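Local coordinates for protein ribosomal large subunit pseudouridine synthase D (Escherichia coli, PDB 1PRZ) that probably isomerises particular uridines of 23S ribosomal RNA to pseudouridine, as a member of the RluA family of RNA pseudouridine synthases, at residues A[66-71]-A[201-206]; A[96-101]-A[147-152]; A[103-108]-A[136-141]. All blocks are in the same frame, centred on the assembly; numbering follows the deposited sequence.

Contact 1 of 3, residues A[66-71]-A[201-206]; sequences KDTTGL and DRQALH
The guanidinium of Arg202 has the CG2 methyl of Thr69 over one face, displaced toward the rim, while backbone oxygens meet its edge. Its NH2 donates across the contact to Asp67 O (2.9 Å) and, close to the guanidinium plane, to Leu205 O of its own segment (3.0 Å); NE forms a salt bridge with Asp230, outside the two segments. A leucine in place of Arg202 would probably leave Asp230 without its counter-charge and both carbonyl oxygens without this donor. Thr69 OG1 approaches the edge of the His206 ring and hydrogen-bonds ND1 at 2.8 Å. The hydroxyl lies between its own backbone N and carbonyl carbon (chi1 49°), which sends the methyl to the arginine instead. Thr68 OG1 donates to Gln203 OE1 in the carbonyl plane, on a lone pair of OE1 (3.2 Å), and a water joins that same oxygen to Asp67 N. The Thr68 side chain lies about 4 Å from that of Asp65, the probable catalytic aspartate, so the contact borders the presumed active site. Thr69 and His206 form a parallel bridge that brings the lead-in to strand 71-75 beside strand 205-213; Leu205 packs on strand 94-102 and helix 161-168, and Arg202 and His206 on helix 229-244.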
# COMPACT_ATOMS: atom_id res chain seq x y z
N LYS A 66 -0.02 -6.52 5.55
CA LYS A 66 0.05 -7.88 5.06
C LYS A 66 -0.47 -8.04 3.62
O LYS A 66 0.17 -8.67 2.77
CB LYS A 66 -0.78 -8.79 6.01
CG LYS A 66 -0.87 -10.23 5.57
CD LYS A 66 -1.69 -11.05 6.61
CE LYS A 66 -2.27 -12.28 5.97
NZ LYS A 66 -2.96 -13.21 6.98
N ASP A 67 -1.65 -7.45 3.37
CA ASP A 67 -2.28 -7.55 2.08
C ASP A 67 -2.22 -6.31 1.19
O ASP A 67 -3.09 -6.10 0.32
CB ASP A 67 -3.73 -8.04 2.26
CG ASP A 67 -3.80 -9.53 2.66
OD1 ASP A 67 -2.88 -10.31 2.33
OD2 ASP A 67 -4.82 -9.92 3.30
N THR A 68 -1.24 -5.45 1.47
CA THR A 68 -0.99 -4.33 0.60
C THR A 68 0.27 -4.77 -0.19
O THR A 68 1.22 -5.32 0.39
CB THR A 68 -0.68 -3.04 1.36
OG1 THR A 68 -1.87 -2.60 2.02
CG2 THR A 68 -0.24 -1.94 0.35
N THR A 69 0.29 -4.54 -1.49
CA THR A 69 1.42 -4.96 -2.32
C THR A 69 2.36 -3.80 -2.64
O THR A 69 1.98 -2.63 -2.53
CB THR A 69 0.92 -5.51 -3.64
OG1 THR A 69 -0.03 -4.57 -4.21
CG2 THR A 69 0.19 -6.86 -3.44
N GLY A 70 3.58 -4.10 -3.07
CA GLY A 70 4.44 -3.00 -3.45
C GLY A 70 5.78 -2.72 -2.82
O GLY A 70 6.29 -3.49 -1.98
N LEU A 71 6.32 -1.55 -3.17
CA LEU A 71 7.67 -1.16 -2.78
C LEU A 71 7.92 -0.84 -1.33
O LEU A 71 7.12 -0.17 -0.66
CB LEU A 71 8.15 0.03 -3.64
CG LEU A 71 8.06 -0.21 -5.16
CD1 LEU A 71 8.26 1.14 -5.92
CD2 LEU A 71 9.11 -1.27 -5.60
N ASP A 201 -10.37 -9.97 -2.63
CA ASP A 201 -10.38 -9.99 -1.16
C ASP A 201 -9.24 -9.37 -0.35
O ASP A 201 -8.80 -9.95 0.65
CB ASP A 201 -10.60 -11.44 -0.69
CG ASP A 201 -9.42 -12.33 -1.01
OD1 ASP A 201 -8.66 -12.05 -1.96
OD2 ASP A 201 -9.25 -13.35 -0.31
N ARG A 202 -8.77 -8.21 -0.79
CA ARG A 202 -7.77 -7.46 -0.05
C ARG A 202 -8.02 -6.00 -0.43
O ARG A 202 -8.65 -5.75 -1.47
CB ARG A 202 -6.36 -7.84 -0.47
CG ARG A 202 -5.92 -7.36 -1.88
CD ARG A 202 -4.48 -7.86 -2.24
NE ARG A 202 -3.97 -7.30 -3.49
CZ ARG A 202 -3.34 -6.11 -3.59
NH1 ARG A 202 -2.93 -5.68 -4.78
NH2 ARG A 202 -3.13 -5.36 -2.51
N GLN A 203 -7.53 -5.06 0.39
CA GLN A 203 -7.62 -3.64 0.06
C GLN A 203 -7.04 -3.50 -1.36
O GLN A 203 -5.96 -4.05 -1.63
CB GLN A 203 -6.67 -2.76 0.87
CG GLN A 203 -6.49 -2.94 2.35
CD GLN A 203 -5.74 -4.17 2.75
OE1 GLN A 203 -4.50 -4.22 2.90
NE2 GLN A 203 -6.49 -5.17 2.97
N ALA A 204 -7.72 -2.77 -2.24
CA ALA A 204 -7.20 -2.53 -3.60
C ALA A 204 -6.17 -1.40 -3.41
O ALA A 204 -6.45 -0.24 -3.71
CB ALA A 204 -8.32 -2.07 -4.53
N LEU A 205 -5.01 -1.75 -2.89
CA LEU A 205 -3.98 -0.76 -2.59
C LEU A 205 -2.60 -1.31 -2.96
O LEU A 205 -2.27 -2.45 -2.61
CB LEU A 205 -4.03 -0.42 -1.09
CG LEU A 205 -3.03 0.61 -0.58
CD1 LEU A 205 -3.25 1.95 -1.29
CD2 LEU A 205 -3.23 0.80 0.92
N HIS A 206 -1.80 -0.50 -3.65
CA HIS A 206 -0.45 -0.93 -4.11
C HIS A 206 0.58 0.20 -4.01
O HIS A 206 0.33 1.29 -4.51
CB HIS A 206 -0.57 -1.36 -5.58
CG HIS A 206 0.72 -1.72 -6.22
ND1 HIS A 206 1.48 -2.81 -5.83
CD2 HIS A 206 1.40 -1.15 -7.25
CE1 HIS A 206 2.56 -2.89 -6.58
NE2 HIS A 206 2.53 -1.89 -7.46
O HOH W 1 -3.27 -6.10 5.11
O HOH W 2 -7.33 -9.25 3.05

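Contact 2 of 3, residues A[96-101]-A[147-152]; sequences EYEAVA and HTRLRL
Tyr97 and Leu152 open a run of paired backbones in which two antiparallel strands show how one sheet can present two chemically different faces. Hydrogen-bonded pairs Tyr97-Leu152, Ala99-Leu150 and Ala101-Thr148 each contribute two N-H...O bonds; the straightest, Leu150 N to Ala99 O, is 2.8 Å long with 176° at the hydrogen. Between them lie the non-hydrogen-bonded pairs Glu98-Arg151 and Val100-Arg149, where the strands come closest, 4.5 Å between CA atoms in both.

Charge dominates the face that carries Glu98 and the arginines. The carboxylate of Glu98 is shared: OE1 receives NH1 of Arg151 at 2.7 Å, within the guanidinium plane and with the two flat groups nearly coplanar, while OE2 takes a weak bond, part of a second salt bridge, from Arg149 NH1 at 3.3 Å, the planes now 39° apart. Glu98 has CG anti to its N (chi1 179°) and then bends at chi2, which swings the carboxylate between the arginines. Glu96 adds a long, purely electrostatic pairing with Arg151, its OE1 well out of the guanidinium plane; its stronger partner is Arg153, as that of Arg149 is Glu142. This network of alternating charges probably keeps the arginines oriented.

Apolar contacts occupy the face bearing Ala99 and Leu152. Leu152 CD1 rests on Ala99 CB at 3.7 Å, and Leu150 CD1 on Ala101 CB at 4.0 Å, the small alanines accepting the leucine branches.

The pair lies in the interior of the seven-stranded antiparallel sheet, strand 205-213 flanking 94-102 and strand 135-143 flanking 147-154. Helix 229-244 covers part of the charged face, with Ile235 against Glu98 and Arg149 and Met238 against Val100.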
# COMPACT_ATOMS: atom_id res chain seq x y z
N GLU A 96 4.36 6.71 -3.23
CA GLU A 96 3.12 6.86 -3.99
C GLU A 96 2.38 5.53 -4.10
O GLU A 96 2.99 4.47 -4.19
CB GLU A 96 3.46 7.43 -5.38
CG GLU A 96 2.26 7.68 -6.25
CD GLU A 96 2.67 8.38 -7.52
OE1 GLU A 96 3.20 7.68 -8.43
OE2 GLU A 96 2.47 9.62 -7.57
N TYR A 97 1.05 5.61 -4.07
CA TYR A 97 0.20 4.42 -4.12
C TYR A 97 -0.85 4.53 -5.18
O TYR A 97 -1.25 5.64 -5.52
CB TYR A 97 -0.57 4.26 -2.82
CG TYR A 97 0.24 3.83 -1.66
CD1 TYR A 97 0.16 2.51 -1.21
CD2 TYR A 97 1.06 4.74 -0.96
CE1 TYR A 97 0.87 2.09 -0.09
CE2 TYR A 97 1.78 4.31 0.17
CZ TYR A 97 1.67 2.99 0.59
OH TYR A 97 2.30 2.54 1.73
N GLU A 98 -1.26 3.38 -5.70
CA GLU A 98 -2.38 3.33 -6.63
C GLU A 98 -3.46 2.55 -5.84
O GLU A 98 -3.15 1.58 -5.15
CB GLU A 98 -2.05 2.57 -7.91
CG GLU A 98 -3.25 2.54 -8.81
CD GLU A 98 -2.90 2.83 -10.25
OE1 GLU A 98 -2.14 3.79 -10.54
OE2 GLU A 98 -3.42 2.07 -11.11
N ALA A 99 -4.71 2.98 -5.96
CA ALA A 99 -5.78 2.35 -5.21
C ALA A 99 -7.06 2.43 -5.99
O ALA A 99 -7.21 3.26 -6.89
CB ALA A 99 -5.98 3.09 -3.86
N VAL A 100 -7.99 1.57 -5.62
CA VAL A 100 -9.31 1.61 -6.23
C VAL A 100 -10.26 1.77 -5.05
O VAL A 100 -10.25 0.95 -4.12
CB VAL A 100 -9.66 0.33 -7.00
CG1 VAL A 100 -11.07 0.48 -7.54
CG2 VAL A 100 -8.63 0.12 -8.17
N ALA A 101 -11.03 2.86 -5.06
CA ALA A 101 -11.96 3.15 -3.98
C ALA A 101 -13.42 2.98 -4.41
O ALA A 101 -13.76 3.11 -5.59
CB ALA A 101 -11.73 4.56 -3.45
N HIS A 147 -16.93 3.37 -8.81
CA HIS A 147 -15.61 3.14 -8.20
C HIS A 147 -14.71 4.20 -8.83
O HIS A 147 -15.07 4.79 -9.83
CB HIS A 147 -15.06 1.75 -8.51
CG HIS A 147 -15.94 0.64 -8.02
ND1 HIS A 147 -15.88 0.15 -6.72
CD2 HIS A 147 -16.93 -0.06 -8.63
CE1 HIS A 147 -16.80 -0.78 -6.56
NE2 HIS A 147 -17.45 -0.93 -7.70
N THR A 148 -13.56 4.46 -8.22
CA THR A 148 -12.66 5.48 -8.74
C THR A 148 -11.22 4.99 -8.52
O THR A 148 -10.89 4.45 -7.46
CB THR A 148 -12.86 6.78 -7.96
OG1 THR A 148 -14.23 7.18 -8.05
CG2 THR A 148 -11.94 7.90 -8.49
N ARG A 149 -10.39 5.14 -9.54
CA ARG A 149 -8.98 4.76 -9.44
C ARG A 149 -8.21 6.01 -8.97
O ARG A 149 -8.35 7.10 -9.55
CB ARG A 149 -8.42 4.28 -10.79
CG ARG A 149 -6.95 3.91 -10.72
CD ARG A 149 -6.49 3.06 -11.93
NE ARG A 149 -6.52 3.74 -13.23
CZ ARG A 149 -5.50 4.45 -13.74
NH1 ARG A 149 -4.36 4.59 -13.07
NH2 ARG A 149 -5.60 4.96 -14.97
N LEU A 150 -7.39 5.83 -7.93
CA LEU A 150 -6.64 6.94 -7.35
C LEU A 150 -5.15 6.70 -7.29
O LEU A 150 -4.67 5.57 -7.37
CB LEU A 150 -7.09 7.20 -5.89
CG LEU A 150 -8.59 7.29 -5.59
CD1 LEU A 150 -8.84 7.23 -4.07
CD2 LEU A 150 -9.13 8.58 -6.20
N ARG A 151 -4.44 7.80 -7.14
CA ARG A 151 -3.01 7.76 -6.92
C ARG A 151 -2.89 8.62 -5.66
O ARG A 151 -3.47 9.71 -5.60
CB ARG A 151 -2.27 8.40 -8.05
CG ARG A 151 -0.92 7.86 -8.17
CD ARG A 151 -0.93 6.87 -9.26
NE ARG A 151 -0.22 7.45 -10.37
CZ ARG A 151 -0.15 6.91 -11.58
NH1 ARG A 151 -0.75 5.75 -11.85
NH2 ARG A 151 0.51 7.55 -12.54
N LEU A 152 -2.17 8.13 -4.66
CA LEU A 152 -2.03 8.85 -3.40
C LEU A 152 -0.57 9.01 -2.99
O LEU A 152 0.29 8.23 -3.39
CB LEU A 152 -2.77 8.09 -2.27
CG LEU A 152 -4.24 7.72 -2.50
CD1 LEU A 152 -4.34 6.34 -3.18
CD2 LEU A 152 -4.94 7.71 -1.18

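Contact 3 of 3, residues A[103-108]-A[136-141]; sequences GHMTAG and THYRIM
Ile140 meets the 103-108 loop through its terminal methyl, illustrating how a side chain can pack largely on backbone: CD1 lies 3.4 Å from Ala107 N, with one side-chain contact at 4.0 Å to CB of selenomethionine Met105. The ring of Tyr138 meets Met105, Ala107 and Gly108. Gly108 C sits over one of its faces, Met105 CE approaches CE1 obliquely at 3.5 Å, and Ala107 O also comes within 3.4 Å of that CE1. Tyr138 CG stands between the backbone N and the carbonyl carbon (chi1 63°), which brings the ring end nearer to the loop than the direction of its CB alone would. Where the two backbones come closest, Gly108 CA is 3.3 Å from Tyr138 O; a CB on Gly108 would collide with that oxygen, so the approach depends on glycine.

A water bridges the segments, donating to Ala107 O at 2.8 Å and lying in the plane of the Tyr138 ring beside its hydroxyl; the hydroxyl side of this bridge is unusually short and its length should be read with caution. In the second shell, the loop is held by Thr148, whose OG1 bonds Gly103 O and Met105 N, and by the backbone bond between Gly109 and Tyr138 where the loop enters strand 109-117. Met105 leans also on His171, and the tyrosine on Met166 of helix 161-168 and on Ile169.

Shape and apolar contact therefore join the two segments directly, while polar ties come through the water and the next residues along. Such chemistry fits a surface loop connecting strands 94-102 and 109-117 across the intervening strands, away from the active site.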
# COMPACT_ATOMS: atom_id res chain seq x y z
N GLY A 103 -17.23 3.94 -4.89
CA GLY A 103 -17.95 5.17 -5.09
C GLY A 103 -17.39 6.06 -6.16
O GLY A 103 -16.20 6.04 -6.46
N HIS A 104 -18.29 6.83 -6.77
CA HIS A 104 -17.87 7.77 -7.79
C HIS A 104 -17.38 8.99 -7.04
O HIS A 104 -18.09 9.55 -6.19
CB HIS A 104 -19.06 8.13 -8.69
CG HIS A 104 -18.69 9.00 -9.84
ND1 HIS A 104 -18.48 10.36 -9.71
CD2 HIS A 104 -18.39 8.69 -11.13
CE1 HIS A 104 -18.06 10.85 -10.87
NE2 HIS A 104 -17.99 9.85 -11.74
N MSE A 105 -16.14 9.38 -7.29
CA MSE A 105 -15.57 10.53 -6.62
C MSE A 105 -15.49 11.55 -7.71
O MSE A 105 -15.36 11.19 -8.87
CB MSE A 105 -14.19 10.19 -6.08
CG MSE A 105 -14.27 9.26 -4.92
SE MSE A 105 -12.57 8.46 -4.38
CE MSE A 105 -11.76 10.01 -3.59
N THR A 106 -15.59 12.82 -7.35
CA THR A 106 -15.58 13.85 -8.36
C THR A 106 -14.28 14.66 -8.32
O THR A 106 -13.85 15.21 -9.35
CB THR A 106 -16.82 14.75 -8.19
OG1 THR A 106 -16.85 15.28 -6.87
CG2 THR A 106 -18.08 13.92 -8.35
N ALA A 107 -13.63 14.68 -7.15
CA ALA A 107 -12.39 15.46 -7.03
C ALA A 107 -11.27 14.87 -6.20
O ALA A 107 -11.52 14.15 -5.24
CB ALA A 107 -12.72 16.82 -6.49
N GLY A 108 -10.05 15.20 -6.59
CA GLY A 108 -8.87 14.80 -5.85
C GLY A 108 -8.82 15.74 -4.62
O GLY A 108 -9.71 16.58 -4.46
N THR A 136 -2.78 12.75 3.90
CA THR A 136 -2.77 11.92 2.70
C THR A 136 -3.25 12.77 1.54
O THR A 136 -4.29 13.42 1.64
CB THR A 136 -3.76 10.74 2.80
OG1 THR A 136 -3.38 9.89 3.88
CG2 THR A 136 -3.76 9.95 1.47
N HIS A 137 -2.50 12.76 0.45
CA HIS A 137 -2.89 13.53 -0.74
C HIS A 137 -3.36 12.53 -1.78
O HIS A 137 -2.73 11.47 -1.93
CB HIS A 137 -1.69 14.30 -1.32
CG HIS A 137 -1.09 15.27 -0.36
ND1 HIS A 137 -1.81 16.33 0.16
CD2 HIS A 137 0.12 15.30 0.25
CE1 HIS A 137 -1.07 16.97 1.05
NE2 HIS A 137 0.11 16.37 1.13
N TYR A 138 -4.43 12.85 -2.49
CA TYR A 138 -4.95 11.94 -3.49
C TYR A 138 -5.42 12.64 -4.77
O TYR A 138 -5.91 13.78 -4.72
CB TYR A 138 -6.07 11.07 -2.90
CG TYR A 138 -7.31 11.84 -2.46
CD1 TYR A 138 -8.44 11.92 -3.28
CD2 TYR A 138 -7.34 12.48 -1.23
CE1 TYR A 138 -9.59 12.63 -2.88
CE2 TYR A 138 -8.49 13.19 -0.82
CZ TYR A 138 -9.60 13.26 -1.65
OH TYR A 138 -10.73 13.92 -1.24
N ARG A 139 -5.24 11.94 -5.90
CA ARG A 139 -5.61 12.41 -7.25
C ARG A 139 -6.49 11.33 -7.89
O ARG A 139 -6.22 10.13 -7.73
CB ARG A 139 -4.38 12.50 -8.18
CG ARG A 139 -3.22 13.41 -7.83
CD ARG A 139 -2.18 13.33 -8.98
NE ARG A 139 -1.16 12.28 -8.79
CZ ARG A 139 -0.50 11.64 -9.76
NH1 ARG A 139 -0.72 11.87 -11.06
NH2 ARG A 139 0.42 10.72 -9.41
N ILE A 140 -7.46 11.75 -8.70
CA ILE A 140 -8.29 10.78 -9.39
C ILE A 140 -7.60 10.53 -10.74
O ILE A 140 -7.39 11.47 -11.52
CB ILE A 140 -9.71 11.32 -9.62
CG1 ILE A 140 -10.43 11.39 -8.27
CG2 ILE A 140 -10.47 10.46 -10.60
CD1 ILE A 140 -11.65 12.23 -8.32
N MSE A 141 -7.21 9.29 -10.99
CA MSE A 141 -6.54 8.92 -12.25
C MSE A 141 -7.56 8.55 -13.32
O MSE A 141 -7.35 8.74 -14.51
CB MSE A 141 -5.66 7.67 -12.09
CG MSE A 141 -4.55 7.72 -11.11
SE MSE A 141 -3.27 9.15 -11.52
CE MSE A 141 -2.52 8.46 -13.06
O HOH W 3 -12.78 14.28 -2.70

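How the contacts relate
The three contacts follow one another across the seven-stranded sheet. Contact 1 touches contact 2, their centres 11 Å apart, through strands 205-213 and 94-102, with Ala204 and His206 probably hydrogen-bonded to Val100 and Glu98. Contacts 2 and 3, about 8 Å apart between centres, share the neighbouring strands 147-154 and 135-143, while contacts 1 and 3 stand about 18 Å apart and do not touch. Along the chain they are concentric: 103-108 and 136-141 lie between the segments of contact 2, which lie between those of contact 1. Contact 1 alone reaches strand 71-75 of the other sheet, beside the probable catalytic aspartate; contact 2 is buried within the sheet and contact 3 lies at the surface.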